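Local coordinates for protein transcriptional regulator (Vibrio virus VP882, PDB 7DWM) that binds the autoinducer 3,5-dimethylpyrazin-2-ol in a PAS-type domain and probably regulates transcription through a LuxR-type DNA-binding domain, at residues A[42-50]-A[96-105]. Sequence-based numbering, arbitrary orientation.
Sequences QPFRELVGM and YANGWRVFTF. With A1U (3,5-dimethylpyrazin-2-ol), chain C.
Leu-47 reaches from the last turn of helix 42-47 into a group of three aromatic rings, Tyr-96, Phe-103 and Phe-105. With its CG anti to the backbone N (chi1 178°), the side chain carries both methyls in among the rings. CD1 rests against Tyr-96 CG and, at 3.8 Å, Phe-103 CE2. CD2 lies over one face of Tyr-96, 3.8 Å from the ring centroid, and also over the middle of a Phe-103 face, 4.2 Å from that centroid, a CH-pi contact with each ring. The same methyl meets Phe-105 in the plane of its ring, at the edge, with CD2 3.8 Å from Phe-105 CZ. The backbones join as well: Ala-97 N donates an almost straight hydrogen bond (170°) to Leu-47 O, tying the end of the helix to the turn that connects antiparallel strands 88-96 and 99-110. This is a PAS fold, in which a short helix packs against the antiparallel sheet and the ligand is held between them. The Phe-44 side chain, three residues before Leu-47, crosses that of Phe-105 at about a right angle, Phe-44 CE2 lying 3.8 Å from Phe-105 CE1. The Phe-44 ring turns its edge to NAD, one of two A1U ring nitrogens, in plane, CE2 to NAD being 3.2 Å, while Phe-105 offers a face to the pyrazine and Tyr-96 an edge to methyl CAG. The Tyr-96 hydroxyl is hydrogen-bonded to Asp-92 O, and Phe-122 of strand 119-126 meets Phe-44 and Phe-105.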
loop_
_atom_site.group_PDB
_atom_site.type_symbol
_atom_site.label_atom_id
_atom_site.label_comp_id
_atom_site.label_asym_id
_atom_site.label_seq_id
_atom_site.Cartn_x
_atom_site.Cartn_y
_atom_site.Cartn_z
ATOM N N GLN A 42 -9.708 9.338 -19.734
ATOM C CA GLN A 42 -11.147 9.151 -19.570
ATOM C C GLN A 42 -11.530 8.570 -18.211
ATOM O O GLN A 42 -12.590 8.956 -17.691
ATOM C CB GLN A 42 -11.691 8.278 -20.708
ATOM C CG GLN A 42 -13.204 8.109 -20.689
ATOM C CD GLN A 42 -13.706 7.189 -21.785
ATOM O OE1 GLN A 42 -14.297 6.146 -21.512
ATOM N NE2 GLN A 42 -13.476 7.577 -23.034
ATOM N N PRO A 43 -10.758 7.664 -17.593
ATOM C CA PRO A 43 -11.101 7.254 -16.216
ATOM C C PRO A 43 -11.217 8.407 -15.231
ATOM O O PRO A 43 -12.215 8.490 -14.497
ATOM C CB PRO A 43 -9.953 6.301 -15.855
ATOM C CG PRO A 43 -9.585 5.680 -17.150
ATOM C CD PRO A 43 -9.755 6.759 -18.189
ATOM N N PHE A 44 -10.234 9.313 -15.193
ATOM C CA PHE A 44 -10.304 10.404 -14.226
ATOM C C PHE A 44 -11.460 11.339 -14.538
ATOM O O PHE A 44 -12.188 11.758 -13.630
ATOM C CB PHE A 44 -8.999 11.193 -14.175
ATOM C CG PHE A 44 -9.033 12.313 -13.176
ATOM C CD1 PHE A 44 -9.338 13.607 -13.566
ATOM C CD2 PHE A 44 -8.815 12.059 -11.834
ATOM C CE1 PHE A 44 -9.393 14.627 -12.643
ATOM C CE2 PHE A 44 -8.866 13.078 -10.906
ATOM C CZ PHE A 44 -9.158 14.363 -11.310
ATOM N N ARG A 45 -11.631 11.703 -15.809
ATOM C CA ARG A 45 -12.740 12.576 -16.154
ATOM C C ARG A 45 -14.082 11.903 -15.912
ATOM O O ARG A 45 -15.073 12.596 -15.686
ATOM C CB ARG A 45 -12.658 12.997 -17.623
ATOM C CG ARG A 45 -11.617 14.053 -17.958
ATOM C CD ARG A 45 -11.758 14.482 -19.416
ATOM N NE ARG A 45 -12.477 13.481 -20.204
ATOM C CZ ARG A 45 -11.898 12.608 -21.021
ATOM N NH1 ARG A 45 -10.579 12.605 -21.168
ATOM N NH2 ARG A 45 -12.637 11.733 -21.693
ATOM N N GLU A 46 -14.124 10.575 -15.869
ATOM C CA GLU A 46 -15.358 9.873 -15.557
ATOM C C GLU A 46 -15.584 9.693 -14.065
ATOM O O GLU A 46 -16.731 9.489 -13.647
ATOM C CB GLU A 46 -15.368 8.505 -16.243
ATOM C CG GLU A 46 -16.738 7.867 -16.322
ATOM C CD GLU A 46 -16.974 7.174 -17.643
ATOM O OE1 GLU A 46 -16.107 7.280 -18.537
ATOM O OE2 GLU A 46 -18.028 6.521 -17.784
ATOM N N LEU A 47 -14.536 9.784 -13.248
ATOM C CA LEU A 47 -14.736 9.703 -11.805
ATOM C C LEU A 47 -15.306 11.012 -11.271
ATOM O O LEU A 47 -16.132 11.015 -10.351
ATOM C CB LEU A 47 -13.422 9.349 -11.114
ATOM C CG LEU A 47 -13.459 9.270 -9.592
ATOM C CD1 LEU A 47 -13.998 7.913 -9.186
ATOM C CD2 LEU A 47 -12.083 9.503 -8.982
ATOM N N VAL A 48 -14.881 12.133 -11.848
ATOM C CA VAL A 48 -15.597 13.393 -11.711
ATOM C C VAL A 48 -16.723 13.302 -12.738
ATOM O O VAL A 48 -16.715 12.405 -13.588
ATOM C CB VAL A 48 -14.646 14.586 -11.938
ATOM C CG1 VAL A 48 -15.373 15.931 -11.896
ATOM C CG2 VAL A 48 -13.523 14.565 -10.906
ATOM N N GLY A 49 -17.699 14.204 -12.671
ATOM C CA GLY A 49 -18.863 14.167 -13.543
ATOM C C GLY A 49 -18.582 14.347 -15.026
ATOM O O GLY A 49 -19.512 14.378 -15.839
ATOM N N MET A 50 -17.302 14.457 -15.393
ATOM C CA MET A 50 -16.887 14.799 -16.759
ATOM C C MET A 50 -16.873 13.561 -17.656
ATOM O O MET A 50 -15.877 13.201 -18.286
ATOM C CB MET A 50 -15.526 15.482 -16.714
ATOM C CG MET A 50 -15.387 16.550 -15.625
ATOM S SD MET A 50 -16.386 18.055 -15.846
ATOM C CE MET A 50 -18.017 17.490 -15.391
ATOM N N TYR A 96 -17.947 10.236 -5.312
ATOM C CA TYR A 96 -17.650 10.403 -6.722
ATOM C C TYR A 96 -18.918 10.196 -7.553
ATOM O O TYR A 96 -19.970 9.788 -7.048
ATOM C CB TYR A 96 -16.545 9.436 -7.148
ATOM C CG TYR A 96 -15.233 9.656 -6.420
ATOM C CD1 TYR A 96 -14.483 10.806 -6.630
ATOM C CD2 TYR A 96 -14.748 8.716 -5.520
ATOM C CE1 TYR A 96 -13.286 11.011 -5.967
ATOM C CE2 TYR A 96 -13.555 8.914 -4.851
ATOM C CZ TYR A 96 -12.828 10.062 -5.079
ATOM O OH TYR A 96 -11.641 10.263 -4.415
ATOM N N ALA A 97 -18.797 10.470 -8.854
ATOM C CA ALA A 97 -19.947 10.516 -9.753
ATOM C C ALA A 97 -20.781 9.239 -9.751
ATOM O O ALA A 97 -21.911 9.265 -10.254
ATOM C CB ALA A 97 -19.475 10.816 -11.176
ATOM N N ASN A 98 -20.273 8.136 -9.211
ATOM C CA ASN A 98 -21.036 6.894 -9.138
ATOM C C ASN A 98 -20.985 6.302 -7.736
ATOM O O ASN A 98 -20.799 5.093 -7.558
ATOM C CB ASN A 98 -20.552 5.884 -10.174
ATOM C CG ASN A 98 -21.676 4.998 -10.684
ATOM O OD1 ASN A 98 -22.486 4.497 -9.904
ATOM N ND2 ASN A 98 -21.733 4.806 -11.997
ATOM N N GLY A 99 -21.148 7.141 -6.723
ATOM C CA GLY A 99 -21.214 6.696 -5.347
ATOM C C GLY A 99 -19.956 7.041 -4.567
ATOM O O GLY A 99 -18.974 7.562 -5.095
ATOM N N TRP A 100 -20.026 6.774 -3.267
ATOM C CA TRP A 100 -18.872 6.987 -2.406
ATOM C C TRP A 100 -17.788 5.965 -2.720
ATOM O O TRP A 100 -18.063 4.774 -2.884
ATOM C CB TRP A 100 -19.274 6.886 -0.936
ATOM C CG TRP A 100 -19.898 8.134 -0.393
ATOM C CD1 TRP A 100 -21.207 8.505 -0.493
ATOM C CD2 TRP A 100 -19.240 9.178 0.338
ATOM N NE1 TRP A 100 -21.404 9.715 0.128
ATOM C CE2 TRP A 100 -20.212 10.149 0.647
ATOM C CE3 TRP A 100 -17.922 9.385 0.760
ATOM C CZ2 TRP A 100 -19.910 11.309 1.358
ATOM C CZ3 TRP A 100 -17.624 10.538 1.468
ATOM C CH2 TRP A 100 -18.614 11.485 1.759
ATOM N N ARG A 101 -16.545 6.435 -2.790
ATOM C CA ARG A 101 -15.412 5.550 -3.002
ATOM C C ARG A 101 -14.234 6.014 -2.159
ATOM O O ARG A 101 -14.125 7.185 -1.765
ATOM C CB ARG A 101 -14.989 5.472 -4.482
ATOM C CG ARG A 101 -16.078 5.041 -5.462
ATOM C CD ARG A 101 -16.531 3.604 -5.229
ATOM N NE ARG A 101 -15.680 2.618 -5.887
ATOM C CZ ARG A 101 -16.056 1.371 -6.155
ATOM N NH1 ARG A 101 -17.272 0.956 -5.820
ATOM N NH2 ARG A 101 -15.218 0.536 -6.753
ATOM N N VAL A 102 -13.347 5.057 -1.904
ATOM C CA VAL A 102 -12.114 5.242 -1.154
ATOM C C VAL A 102 -10.982 5.115 -2.164
ATOM O O VAL A 102 -10.597 4.003 -2.540
ATOM C CB VAL A 102 -11.971 4.212 -0.027
ATOM C CG1 VAL A 102 -10.699 4.460 0.771
ATOM C CG2 VAL A 102 -13.196 4.228 0.878
ATOM N N PHE A 103 -10.458 6.241 -2.632
ATOM C CA PHE A 103 -9.352 6.223 -3.568
ATOM C C PHE A 103 -8.048 6.560 -2.865
ATOM O O PHE A 103 -8.015 7.228 -1.829
ATOM C CB PHE A 103 -9.589 7.212 -4.712
ATOM C CG PHE A 103 -10.164 6.582 -5.942
ATOM C CD1 PHE A 103 -9.428 6.526 -7.115
ATOM C CD2 PHE A 103 -11.438 6.045 -5.929
ATOM C CE1 PHE A 103 -9.955 5.944 -8.253
ATOM C CE2 PHE A 103 -11.972 5.461 -7.063
ATOM C CZ PHE A 103 -11.229 5.412 -8.227
ATOM N N THR A 104 -6.968 6.078 -3.457
ATOM C CA THR A 104 -5.624 6.569 -3.207
ATOM C C THR A 104 -5.204 7.387 -4.420
ATOM O O THR A 104 -5.201 6.871 -5.543
ATOM C CB THR A 104 -4.677 5.393 -2.964
ATOM O OG1 THR A 104 -4.924 4.839 -1.664
ATOM C CG2 THR A 104 -3.218 5.792 -3.122
ATOM N N PHE A 105 -4.857 8.653 -4.195
ATOM C CA PHE A 105 -4.289 9.511 -5.234
ATOM C C PHE A 105 -2.822 9.770 -4.911
ATOM O O PHE A 105 -2.505 10.476 -3.948
ATOM C CB PHE A 105 -5.075 10.812 -5.374
ATOM C CG PHE A 105 -6.296 10.682 -6.235
ATOM C CD1 PHE A 105 -6.218 10.865 -7.607
ATOM C CD2 PHE A 105 -7.521 10.356 -5.676
ATOM C CE1 PHE A 105 -7.341 10.734 -8.404
ATOM C CE2 PHE A 105 -8.647 10.222 -6.467
ATOM C CZ PHE A 105 -8.556 10.412 -7.834
HETATM C CAB A1U C . -8.400 14.184 -5.717
HETATM C CAC A1U C . -9.073 13.998 -6.950
HETATM C CAE A1U C . -7.317 15.097 -8.045
HETATM C CAF A1U C . -6.721 15.239 -6.774
HETATM C CAG A1U C . -10.400 13.289 -6.971
HETATM C CAH A1U C . -6.684 15.609 -9.303
HETATM N NAA A1U C . -7.203 14.818 -5.605
HETATM N NAD A1U C . -8.505 14.465 -8.099
HETATM O OAI A1U C . -5.481 15.906 -6.766
#